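Local atomic coordinates of pancreatic lipase related protein 2 (Equus caballus, PDB entry 1W52), a protein that probably hydrolyses the acyl ester bonds of galactolipids and triacylglycerols, releasing fatty acids. Residues 34-44 and 100-111; 87-98 and 269-277. All coordinates share one frame; numbering follows the deposited sequence.

In the fold
Both contacts lie in the lipase region of the chain, an alpha/beta-hydrolase fold, with centres about 15 Å apart. Contact 1 pairs strands 38-43 and 102-107 near the edge of the central mixed sheet that ends in strand 50-53. Contact 2 packs helix 87-96 against the C-terminal part of helix 257-277, both on the same face of that sheet. Along the chain the segments alternate: 34-44, 87-98, 100-111, 269-277. Helix 87-96 is followed, after a short connection, by strand 102-107, and the C92-C103 disulfide ties the two together. Y42 of contact 1 also packs on this helix. Helix 87-96 thus touches both strand 38-43 and helix 257-277; the latter carries H265, predicted as the charge-relay histidine.

Contact 1. Residues 34-44 and 100-111; sequences EVNTRFLLYTN and TTNCISVDWSSG
N44 and T101 meet where strand 38-43 has run out, ahead of strand 102-107. From CB, N44 CG turns anti to the carbonyl carbon (chi1 -48°) and lies 3.6 Å from T100 CA. OD1 then takes the T101 backbone N-H at 2.8 Å, in the amide plane and on a lone pair. ND2 lies 3.5 Å from T100 CG2 and bonds to the carbonyl of E99. A leucine here would probably leave the T101 N-H without this acceptor and the E99 carbonyl without its donor. Beyond, R38, L40 and Y42 form the hydrogen-bonded pairs with D107, S105 and C103, the bond from R38 N to D107 O being weak. F39 and L41 alternate with them and turn to the other face. There F39 CD1 meets V106 CG2 at 4.0 Å, at the ring edge, and L41 CD1 reaches I104 CG1 at 3.6 Å. R38 pairs with E84; D107 OD2 takes the G83 N-H and OD1 the S109 hydroxyl. At the far end S110 OG donates to V35 O at 2.7 Å, from above the carbonyl plane. Running at 155°, the pair is the antiparallel N-terminal part of the alpha/beta-hydrolase sheet, joined to the parallel strands through 102-107.

Contact 2. Residues 87-98 and 269-277; sequences WPSDMCKKILQV and FEYYSSSIL
W87 and F269 stack face to face, the phenyl ring over the five-membered ring of the indole. Their centroids are 3.8 Å apart and the planes 6° from parallel. Both have CG between the backbone N and the carbonyl carbon, which lays the rings flat against each other across the interface. F269 CB makes a CH-pi contact over the six-membered ring. P88 CD lies over the rim of the opposite indole face, and W87 NE1 bonds to D81. M91 is the knob in a hole made by F269, Y272, S273 and I276. Its chain is extended to SD and then bends (chi3 -82°), so that CE reaches Y272 CD1 at 3.5 Å. SD approaches the Y272 ring obliquely, a Met-aromatic contact. I276 CD1 touches M91 CG at 3.8 Å and I95 CG1 at 3.6 Å. Near both C-terminal ends, V98 CG1 meets L277 CD2 at 3.6 Å. K94 CB packs on I276 CG2 and L277 CD2, then the chain bends back and NZ forms a salt bridge with D90 OD2 at 3.2 Å. The Y272 hydroxyl bonds to H311. The helices are thus joined mainly by aromatic, sulfur and aliphatic packing, by shape more than charge.

Contact 1. Residues 34-44 and 100-111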
loop_
_atom_site.group_PDB
_atom_site.type_symbol
_atom_site.label_atom_id
_atom_site.label_comp_id
_atom_site.label_asym_id
_atom_site.label_seq_id
_atom_site.Cartn_x
_atom_site.Cartn_y
_atom_site.Cartn_z
ATOM N N GLU A 34 -26.693 -10.524 -14.215
ATOM C CA GLU A 34 -25.624 -11.532 -14.502
ATOM C C GLU A 34 -24.370 -11.357 -13.609
ATOM O O GLU A 34 -23.770 -12.356 -13.160
ATOM C CB GLU A 34 -25.189 -11.506 -16.010
ATOM C CG GLU A 34 -26.165 -12.174 -17.003
ATOM C CD GLU A 34 -25.746 -12.136 -18.488
ATOM O OE1 GLU A 34 -25.510 -13.228 -19.049
ATOM O OE2 GLU A 34 -25.703 -11.061 -19.131
ATOM N N VAL A 35 -24.007 -10.077 -13.390
ATOM C CA VAL A 35 -22.977 -9.599 -12.425
ATOM C C VAL A 35 -23.349 -9.686 -10.916
ATOM O O VAL A 35 -22.447 -9.883 -10.071
ATOM C CB VAL A 35 -22.618 -8.141 -12.686
ATOM C CG1 VAL A 35 -21.480 -7.718 -11.825
ATOM C CG2 VAL A 35 -22.260 -7.925 -14.129
ATOM N N ASN A 36 -24.648 -9.535 -10.596
ATOM C CA ASN A 36 -25.169 -9.599 -9.231
ATOM C C ASN A 36 -24.348 -8.761 -8.266
ATOM O O ASN A 36 -23.788 -9.293 -7.280
ATOM C CB ASN A 36 -25.226 -11.035 -8.741
ATOM C CG ASN A 36 -25.925 -11.164 -7.399
ATOM O OD1 ASN A 36 -25.548 -11.986 -6.540
ATOM N ND2 ASN A 36 -26.949 -10.341 -7.199
ATOM N N THR A 37 -24.251 -7.453 -8.580
ATOM C CA THR A 37 -23.571 -6.481 -7.699
ATOM C C THR A 37 -24.350 -6.338 -6.410
ATOM O O THR A 37 -25.572 -6.193 -6.436
ATOM C CB THR A 37 -23.535 -5.122 -8.329
ATOM O OG1 THR A 37 -22.991 -5.223 -9.629
ATOM C CG2 THR A 37 -22.604 -4.204 -7.592
ATOM N N ARG A 38 -23.673 -6.306 -5.283
ATOM C CA ARG A 38 -24.402 -6.339 -4.030
ATOM C C ARG A 38 -23.683 -5.482 -3.004
ATOM O O ARG A 38 -22.565 -5.798 -2.613
ATOM C CB ARG A 38 -24.517 -7.780 -3.520
ATOM C CG ARG A 38 -25.558 -8.667 -4.193
ATOM C CD ARG A 38 -26.069 -9.763 -3.249
ATOM N NE ARG A 38 -25.012 -10.187 -2.331
ATOM C CZ ARG A 38 -25.201 -10.726 -1.119
ATOM N NH1 ARG A 38 -26.415 -10.959 -0.628
ATOM N NH2 ARG A 38 -24.144 -11.063 -0.390
ATOM N N PHE A 39 -24.342 -4.415 -2.560
ATOM C CA PHE A 39 -23.799 -3.491 -1.560
ATOM C C PHE A 39 -24.082 -3.950 -0.135
ATOM O O PHE A 39 -25.218 -4.110 0.241
ATOM C CB PHE A 39 -24.444 -2.156 -1.797
ATOM C CG PHE A 39 -24.179 -1.609 -3.165
ATOM C CD1 PHE A 39 -22.925 -1.180 -3.489
ATOM C CD2 PHE A 39 -25.193 -1.516 -4.106
ATOM C CE1 PHE A 39 -22.666 -0.670 -4.730
ATOM C CE2 PHE A 39 -24.959 -0.973 -5.374
ATOM C CZ PHE A 39 -23.684 -0.560 -5.692
ATOM N N LEU A 40 -23.049 -4.211 0.651
ATOM C CA LEU A 40 -23.243 -4.772 1.994
ATOM C C LEU A 40 -22.807 -3.779 3.041
ATOM O O LEU A 40 -21.650 -3.335 3.037
ATOM C CB LEU A 40 -22.444 -6.024 2.203
ATOM C CG LEU A 40 -22.379 -6.943 0.998
ATOM C CD1 LEU A 40 -21.687 -8.177 1.414
ATOM C CD2 LEU A 40 -23.765 -7.270 0.457
ATOM N N LEU A 41 -23.739 -3.436 3.943
ATOM C CA LEU A 41 -23.572 -2.243 4.787
ATOM C C LEU A 41 -23.194 -2.560 6.229
ATOM O O LEU A 41 -23.895 -3.260 6.932
ATOM C CB LEU A 41 -24.806 -1.334 4.740
ATOM C CG LEU A 41 -24.670 0.047 5.410
ATOM C CD1 LEU A 41 -23.281 0.630 5.385
ATOM C CD2 LEU A 41 -25.540 1.038 4.727
ATOM N N TYR A 42 -22.047 -2.045 6.619
ATOM C CA TYR A 42 -21.531 -2.199 7.938
ATOM C C TYR A 42 -21.402 -0.783 8.508
ATOM O O TYR A 42 -21.004 0.145 7.812
ATOM C CB TYR A 42 -20.169 -2.869 7.880
ATOM C CG TYR A 42 -20.146 -4.345 7.484
ATOM C CD1 TYR A 42 -20.266 -5.328 8.453
ATOM C CD2 TYR A 42 -19.919 -4.764 6.146
ATOM C CE1 TYR A 42 -20.205 -6.702 8.107
ATOM C CE2 TYR A 42 -19.862 -6.141 5.795
ATOM C CZ TYR A 42 -20.005 -7.101 6.782
ATOM O OH TYR A 42 -19.963 -8.455 6.509
ATOM N N THR A 43 -21.789 -0.643 9.772
ATOM C CA THR A 43 -21.766 0.616 10.534
ATOM C C THR A 43 -21.493 0.255 11.979
ATOM O O THR A 43 -21.663 -0.899 12.364
ATOM C CB THR A 43 -23.122 1.344 10.504
ATOM O OG1 THR A 43 -24.185 0.389 10.673
ATOM C CG2 THR A 43 -23.385 2.011 9.158
ATOM N N ASN A 44 -21.120 1.236 12.799
ATOM C CA ASN A 44 -20.606 0.902 14.126
ATOM C C ASN A 44 -21.725 0.255 14.907
ATOM O O ASN A 44 -21.482 -0.498 15.839
ATOM C CB ASN A 44 -20.080 2.113 14.867
ATOM C CG ASN A 44 -19.177 2.934 14.041
ATOM O OD1 ASN A 44 -19.630 3.616 13.141
ATOM N ND2 ASN A 44 -17.895 2.889 14.329
ATOM N N THR A 100 -16.146 6.409 13.534
ATOM C CA THR A 100 -17.567 6.090 13.506
ATOM C C THR A 100 -18.071 6.514 12.147
ATOM O O THR A 100 -17.948 7.658 11.741
ATOM C CB THR A 100 -18.417 6.596 14.736
ATOM O OG1 THR A 100 -18.245 7.986 14.928
ATOM C CG2 THR A 100 -17.918 5.952 16.090
ATOM N N THR A 101 -18.571 5.514 11.426
ATOM C CA THR A 101 -18.729 5.607 10.008
ATOM C C THR A 101 -19.547 4.480 9.371
ATOM O O THR A 101 -19.906 3.500 10.020
ATOM C CB THR A 101 -17.337 5.602 9.439
ATOM O OG1 THR A 101 -16.506 6.422 10.274
ATOM C CG2 THR A 101 -17.267 6.285 8.080
ATOM N N ASN A 102 -19.851 4.702 8.088
ATOM C CA ASN A 102 -20.482 3.766 7.188
ATOM C C ASN A 102 -19.450 3.115 6.311
ATOM O O ASN A 102 -18.722 3.804 5.575
ATOM C CB ASN A 102 -21.413 4.525 6.245
ATOM C CG ASN A 102 -22.365 5.412 6.968
ATOM O OD1 ASN A 102 -23.058 4.950 7.885
ATOM N ND2 ASN A 102 -22.424 6.701 6.569
ATOM N N CYS A 103 -19.390 1.788 6.342
ATOM C CA CYS A 103 -18.509 1.077 5.424
ATOM C C CYS A 103 -19.267 0.044 4.620
ATOM O O CYS A 103 -19.860 -0.845 5.174
ATOM C CB CYS A 103 -17.329 0.462 6.174
ATOM S SG CYS A 103 -16.090 -0.204 5.026
ATOM N N ILE A 104 -19.267 0.203 3.305
ATOM C CA ILE A 104 -19.886 -0.764 2.391
ATOM C C ILE A 104 -18.845 -1.551 1.575
ATOM O O ILE A 104 -17.890 -0.980 1.015
ATOM C CB ILE A 104 -20.844 -0.073 1.374
ATOM C CG1 ILE A 104 -21.829 0.893 2.053
ATOM C CG2 ILE A 104 -21.588 -1.124 0.555
ATOM C CD1 ILE A 104 -22.329 1.969 1.107
ATOM N N SER A 105 -19.084 -2.860 1.500
ATOM C CA SER A 105 -18.284 -3.799 0.743
ATOM C C SER A 105 -19.080 -4.076 -0.501
ATOM O O SER A 105 -20.235 -4.445 -0.411
ATOM C CB SER A 105 -18.081 -5.066 1.567
ATOM O OG SER A 105 -17.578 -6.136 0.774
ATOM N N VAL A 106 -18.487 -3.824 -1.660
ATOM C CA VAL A 106 -19.165 -4.000 -2.939
ATOM C C VAL A 106 -18.862 -5.403 -3.485
ATOM O O VAL A 106 -17.801 -5.626 -4.066
ATOM C CB VAL A 106 -18.707 -2.952 -3.949
ATOM C CG1 VAL A 106 -19.378 -3.193 -5.314
ATOM C CG2 VAL A 106 -18.991 -1.536 -3.439
ATOM N N ASP A 107 -19.776 -6.347 -3.285
ATOM C CA ASP A 107 -19.558 -7.708 -3.750
ATOM C C ASP A 107 -20.085 -7.901 -5.149
ATOM O O ASP A 107 -21.275 -7.823 -5.359
ATOM C CB ASP A 107 -20.256 -8.704 -2.841
ATOM C CG ASP A 107 -20.217 -10.133 -3.397
ATOM O OD1 ASP A 107 -20.917 -10.392 -4.365
ATOM O OD2 ASP A 107 -19.537 -11.065 -2.944
ATOM N N TRP A 108 -19.210 -8.170 -6.111
ATOM C CA TRP A 108 -19.655 -8.497 -7.471
ATOM C C TRP A 108 -19.040 -9.787 -7.945
ATOM O O TRP A 108 -18.737 -9.941 -9.119
ATOM C CB TRP A 108 -19.337 -7.383 -8.444
ATOM C CG TRP A 108 -17.925 -7.038 -8.528
ATOM C CD1 TRP A 108 -17.158 -6.512 -7.549
ATOM C CD2 TRP A 108 -17.087 -7.139 -9.684
ATOM N NE1 TRP A 108 -15.885 -6.270 -8.016
ATOM C CE2 TRP A 108 -15.813 -6.647 -9.325
ATOM C CE3 TRP A 108 -17.280 -7.602 -10.985
ATOM C CZ2 TRP A 108 -14.748 -6.595 -10.211
ATOM C CZ3 TRP A 108 -16.212 -7.536 -11.874
ATOM C CH2 TRP A 108 -14.966 -7.034 -11.479
ATOM N N SER A 109 -18.900 -10.711 -7.005
ATOM C CA SER A 109 -18.162 -11.949 -7.190
ATOM C C SER A 109 -18.482 -12.678 -8.477
ATOM O O SER A 109 -17.595 -12.968 -9.302
ATOM C CB SER A 109 -18.440 -12.886 -6.017
ATOM O OG SER A 109 -19.797 -12.844 -5.645
ATOM N N SER A 110 -19.768 -12.966 -8.618
ATOM C CA SER A 110 -20.318 -13.643 -9.783
ATOM C C SER A 110 -19.925 -12.977 -11.126
ATOM O O SER A 110 -19.722 -13.652 -12.122
ATOM C CB SER A 110 -21.854 -13.778 -9.617
ATOM O OG SER A 110 -22.528 -12.622 -10.106
ATOM N N GLY A 111 -19.807 -11.662 -11.149
ATOM C CA GLY A 111 -19.420 -10.959 -12.359
ATOM C C GLY A 111 -17.940 -10.955 -12.575
ATOM O O GLY A 111 -17.490 -10.810 -13.708
#

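Contact 2. Residues 87-98 and 269-277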
loop_
_atom_site.group_PDB
_atom_site.type_symbol
_atom_site.label_atom_id
_atom_site.label_comp_id
_atom_site.label_asym_id
_atom_site.label_seq_id
_atom_site.Cartn_x
_atom_site.Cartn_y
_atom_site.Cartn_z
ATOM N N TRP A 87 -11.551 -10.546 2.430
ATOM C CA TRP A 87 -10.943 -9.359 2.997
ATOM C C TRP A 87 -11.763 -8.061 2.947
ATOM O O TRP A 87 -11.568 -7.265 3.841
ATOM C CB TRP A 87 -9.582 -9.083 2.352
ATOM C CG TRP A 87 -9.670 -8.861 0.907
ATOM C CD1 TRP A 87 -9.739 -9.830 -0.089
ATOM C CD2 TRP A 87 -9.763 -7.607 0.238
ATOM N NE1 TRP A 87 -9.855 -9.236 -1.321
ATOM C CE2 TRP A 87 -9.860 -7.873 -1.156
ATOM C CE3 TRP A 87 -9.783 -6.279 0.664
ATOM C CZ2 TRP A 87 -9.964 -6.861 -2.104
ATOM C CZ3 TRP A 87 -9.899 -5.272 -0.286
ATOM C CH2 TRP A 87 -9.989 -5.571 -1.659
ATOM N N PRO A 88 -12.595 -7.751 1.941
ATOM C CA PRO A 88 -13.266 -6.446 1.955
ATOM C C PRO A 88 -14.100 -6.235 3.209
ATOM O O PRO A 88 -13.958 -5.195 3.874
ATOM C CB PRO A 88 -14.140 -6.484 0.706
ATOM C CG PRO A 88 -13.404 -7.318 -0.156
ATOM C CD PRO A 88 -12.961 -8.483 0.724
ATOM N N SER A 89 -14.933 -7.215 3.531
ATOM C CA SER A 89 -15.730 -7.183 4.740
ATOM C C SER A 89 -14.786 -7.159 5.929
ATOM O O SER A 89 -14.877 -6.316 6.795
ATOM C CB SER A 89 -16.721 -8.369 4.789
ATOM O OG SER A 89 -16.152 -9.573 5.278
ATOM N N ASP A 90 -13.824 -8.042 5.952
ATOM C CA ASP A 90 -12.849 -7.989 7.018
ATOM C C ASP A 90 -12.324 -6.511 7.227
ATOM O O ASP A 90 -12.152 -6.050 8.333
ATOM C CB ASP A 90 -11.775 -9.064 6.691
ATOM C CG ASP A 90 -10.613 -9.098 7.689
ATOM O OD1 ASP A 90 -10.874 -9.111 8.926
ATOM O OD2 ASP A 90 -9.399 -9.127 7.300
ATOM N N MET A 91 -12.146 -5.769 6.137
ATOM C CA MET A 91 -11.524 -4.437 6.112
ATOM C C MET A 91 -12.493 -3.417 6.650
ATOM O O MET A 91 -12.096 -2.496 7.339
ATOM C CB MET A 91 -11.106 -4.071 4.670
ATOM C CG MET A 91 -10.495 -2.679 4.503
ATOM S SD MET A 91 -9.835 -2.258 2.840
ATOM C CE MET A 91 -8.157 -3.081 2.970
ATOM N N CYS A 92 -13.768 -3.581 6.329
ATOM C CA CYS A 92 -14.817 -2.703 6.874
ATOM C C CYS A 92 -14.839 -2.703 8.402
ATOM O O CYS A 92 -14.679 -1.655 9.019
ATOM C CB CYS A 92 -16.198 -3.063 6.321
ATOM S SG CYS A 92 -16.577 -2.193 4.783
ATOM N N LYS A 93 -15.051 -3.873 8.994
ATOM C CA LYS A 93 -14.824 -4.093 10.419
ATOM C C LYS A 93 -13.594 -3.367 11.001
ATOM O O LYS A 93 -13.717 -2.635 11.967
ATOM C CB LYS A 93 -14.693 -5.602 10.696
ATOM C CG LYS A 93 -16.035 -6.348 10.972
ATOM C CD LYS A 93 -16.630 -7.061 9.746
ATOM C CE LYS A 93 -17.403 -8.327 10.132
ATOM N NZ LYS A 93 -18.261 -8.805 9.002
ATOM N N LYS A 94 -12.412 -3.552 10.442
ATOM C CA LYS A 94 -11.255 -2.866 11.025
ATOM C C LYS A 94 -11.493 -1.342 11.025
ATOM O O LYS A 94 -11.161 -0.646 12.003
ATOM C CB LYS A 94 -9.924 -3.183 10.312
ATOM C CG LYS A 94 -9.400 -4.627 10.441
ATOM C CD LYS A 94 -7.849 -4.743 10.111
ATOM C CE LYS A 94 -7.500 -5.971 9.229
ATOM N NZ LYS A 94 -8.224 -7.216 9.575
ATOM N N ILE A 95 -12.049 -0.820 9.930
ATOM C CA ILE A 95 -12.302 0.632 9.822
ATOM C C ILE A 95 -13.212 1.140 10.962
ATOM O O ILE A 95 -12.959 2.176 11.524
ATOM C CB ILE A 95 -12.914 0.994 8.448
ATOM C CG1 ILE A 95 -11.862 0.886 7.359
ATOM C CG2 ILE A 95 -13.463 2.407 8.453
ATOM C CD1 ILE A 95 -12.429 1.127 5.952
ATOM N N LEU A 96 -14.239 0.374 11.297
ATOM C CA LEU A 96 -15.167 0.696 12.373
ATOM C C LEU A 96 -14.612 0.538 13.791
ATOM O O LEU A 96 -15.225 0.999 14.743
ATOM C CB LEU A 96 -16.414 -0.178 12.246
ATOM C CG LEU A 96 -17.137 -0.027 10.909
ATOM C CD1 LEU A 96 -18.229 -1.065 10.781
ATOM C CD2 LEU A 96 -17.696 1.373 10.704
ATOM N N GLN A 97 -13.469 -0.102 13.972
ATOM C CA GLN A 97 -12.844 -0.051 15.300
ATOM C C GLN A 97 -12.128 1.277 15.556
ATOM O O GLN A 97 -11.718 1.519 16.683
ATOM C CB GLN A 97 -11.821 -1.166 15.522
ATOM C CG GLN A 97 -12.274 -2.559 15.179
ATOM C CD GLN A 97 -11.139 -3.568 15.244
ATOM O OE1 GLN A 97 -9.997 -3.221 15.564
ATOM N NE2 GLN A 97 -11.448 -4.818 14.917
ATOM N N VAL A 98 -11.935 2.109 14.534
ATOM C CA VAL A 98 -11.159 3.323 14.700
ATOM C C VAL A 98 -11.885 4.608 14.412
ATOM O O VAL A 98 -11.414 5.654 14.852
ATOM C CB VAL A 98 -9.908 3.297 13.850
ATOM C CG1 VAL A 98 -9.239 1.958 14.040
ATOM C CG2 VAL A 98 -10.193 3.614 12.337
ATOM N N PHE A 269 -3.555 -4.758 -0.509
ATOM C CA PHE A 269 -4.655 -4.687 0.481
ATOM C C PHE A 269 -4.301 -5.188 1.885
ATOM O O PHE A 269 -5.068 -5.060 2.824
ATOM C CB PHE A 269 -5.970 -5.347 -0.007
ATOM C CG PHE A 269 -5.968 -6.837 0.001
ATOM C CD1 PHE A 269 -5.989 -7.538 1.184
ATOM C CD2 PHE A 269 -6.007 -7.547 -1.199
ATOM C CE1 PHE A 269 -6.039 -8.937 1.177
ATOM C CE2 PHE A 269 -6.065 -8.923 -1.198
ATOM C CZ PHE A 269 -6.088 -9.616 -0.009
ATOM N N GLU A 270 -3.144 -5.781 1.987
ATOM C CA GLU A 270 -2.657 -6.245 3.225
ATOM C C GLU A 270 -2.116 -5.037 3.902
ATOM O O GLU A 270 -2.546 -4.691 4.981
ATOM C CB GLU A 270 -1.550 -7.227 2.962
ATOM C CG GLU A 270 -2.016 -8.482 2.268
ATOM C CD GLU A 270 -2.433 -9.405 3.311
ATOM O OE1 GLU A 270 -3.408 -9.062 3.989
ATOM O OE2 GLU A 270 -1.730 -10.380 3.524
ATOM N N TYR A 271 -1.183 -4.368 3.250
ATOM C CA TYR A 271 -0.574 -3.235 3.859
ATOM C C TYR A 271 -1.677 -2.244 4.234
ATOM O O TYR A 271 -1.715 -1.708 5.351
ATOM C CB TYR A 271 0.405 -2.574 2.919
ATOM C CG TYR A 271 1.560 -3.416 2.443
ATOM C CD1 TYR A 271 2.046 -4.478 3.166
ATOM C CD2 TYR A 271 2.190 -3.122 1.250
ATOM C CE1 TYR A 271 3.111 -5.237 2.690
ATOM C CE2 TYR A 271 3.261 -3.881 0.771
ATOM C CZ TYR A 271 3.715 -4.935 1.493
ATOM O OH TYR A 271 4.780 -5.681 1.020
ATOM N N TYR A 272 -2.606 -2.002 3.320
ATOM C CA TYR A 272 -3.606 -1.013 3.611
ATOM C C TYR A 272 -4.375 -1.430 4.844
ATOM O O TYR A 272 -4.449 -0.707 5.805
ATOM C CB TYR A 272 -4.561 -0.837 2.443
ATOM C CG TYR A 272 -5.561 0.298 2.669
ATOM C CD1 TYR A 272 -6.716 0.093 3.408
ATOM C CD2 TYR A 272 -5.355 1.533 2.119
ATOM C CE1 TYR A 272 -7.629 1.081 3.584
ATOM C CE2 TYR A 272 -6.271 2.549 2.303
ATOM C CZ TYR A 272 -7.404 2.319 3.041
ATOM O OH TYR A 272 -8.322 3.306 3.243
ATOM N N SER A 273 -4.987 -2.584 4.810
ATOM C CA SER A 273 -5.775 -2.974 5.958
ATOM C C SER A 273 -4.997 -2.821 7.299
ATOM O O SER A 273 -5.560 -2.468 8.323
ATOM C CB SER A 273 -6.267 -4.401 5.774
ATOM O OG SER A 273 -6.641 -4.946 7.002
ATOM N N SER A 274 -3.699 -3.064 7.315
ATOM C CA SER A 274 -2.937 -2.916 8.555
ATOM C C SER A 274 -2.721 -1.464 8.922
ATOM O O SER A 274 -2.722 -1.137 10.077
ATOM C CB SER A 274 -1.563 -3.557 8.445
ATOM O OG SER A 274 -0.715 -3.102 9.497
ATOM N N SER A 275 -2.474 -0.596 7.952
ATOM C CA SER A 275 -2.440 0.882 8.180
ATOM C C SER A 275 -3.717 1.459 8.850
ATOM O O SER A 275 -3.676 2.472 9.562
ATOM C CB SER A 275 -2.222 1.634 6.849
ATOM O OG SER A 275 -3.444 1.847 6.207
ATOM N N ILE A 276 -4.845 0.815 8.602
ATOM C CA ILE A 276 -6.060 1.206 9.246
ATOM C C ILE A 276 -5.880 1.223 10.745
ATOM O O ILE A 276 -6.267 2.203 11.393
ATOM C CB ILE A 276 -7.138 0.236 8.942
ATOM C CG1 ILE A 276 -7.601 0.369 7.481
ATOM C CG2 ILE A 276 -8.308 0.457 9.936
ATOM C CD1 ILE A 276 -8.656 -0.677 7.121
ATOM N N LEU A 277 -5.342 0.124 11.301
ATOM C CA LEU A 277 -5.047 0.041 12.754
ATOM C C LEU A 277 -3.669 0.495 13.161
ATOM O O LEU A 277 -3.406 0.556 14.336
ATOM C CB LEU A 277 -5.198 -1.366 13.266
ATOM C CG LEU A 277 -6.502 -1.997 12.842
ATOM C CD1 LEU A 277 -6.895 -3.125 13.740
ATOM C CD2 LEU A 277 -7.579 -0.986 12.911
#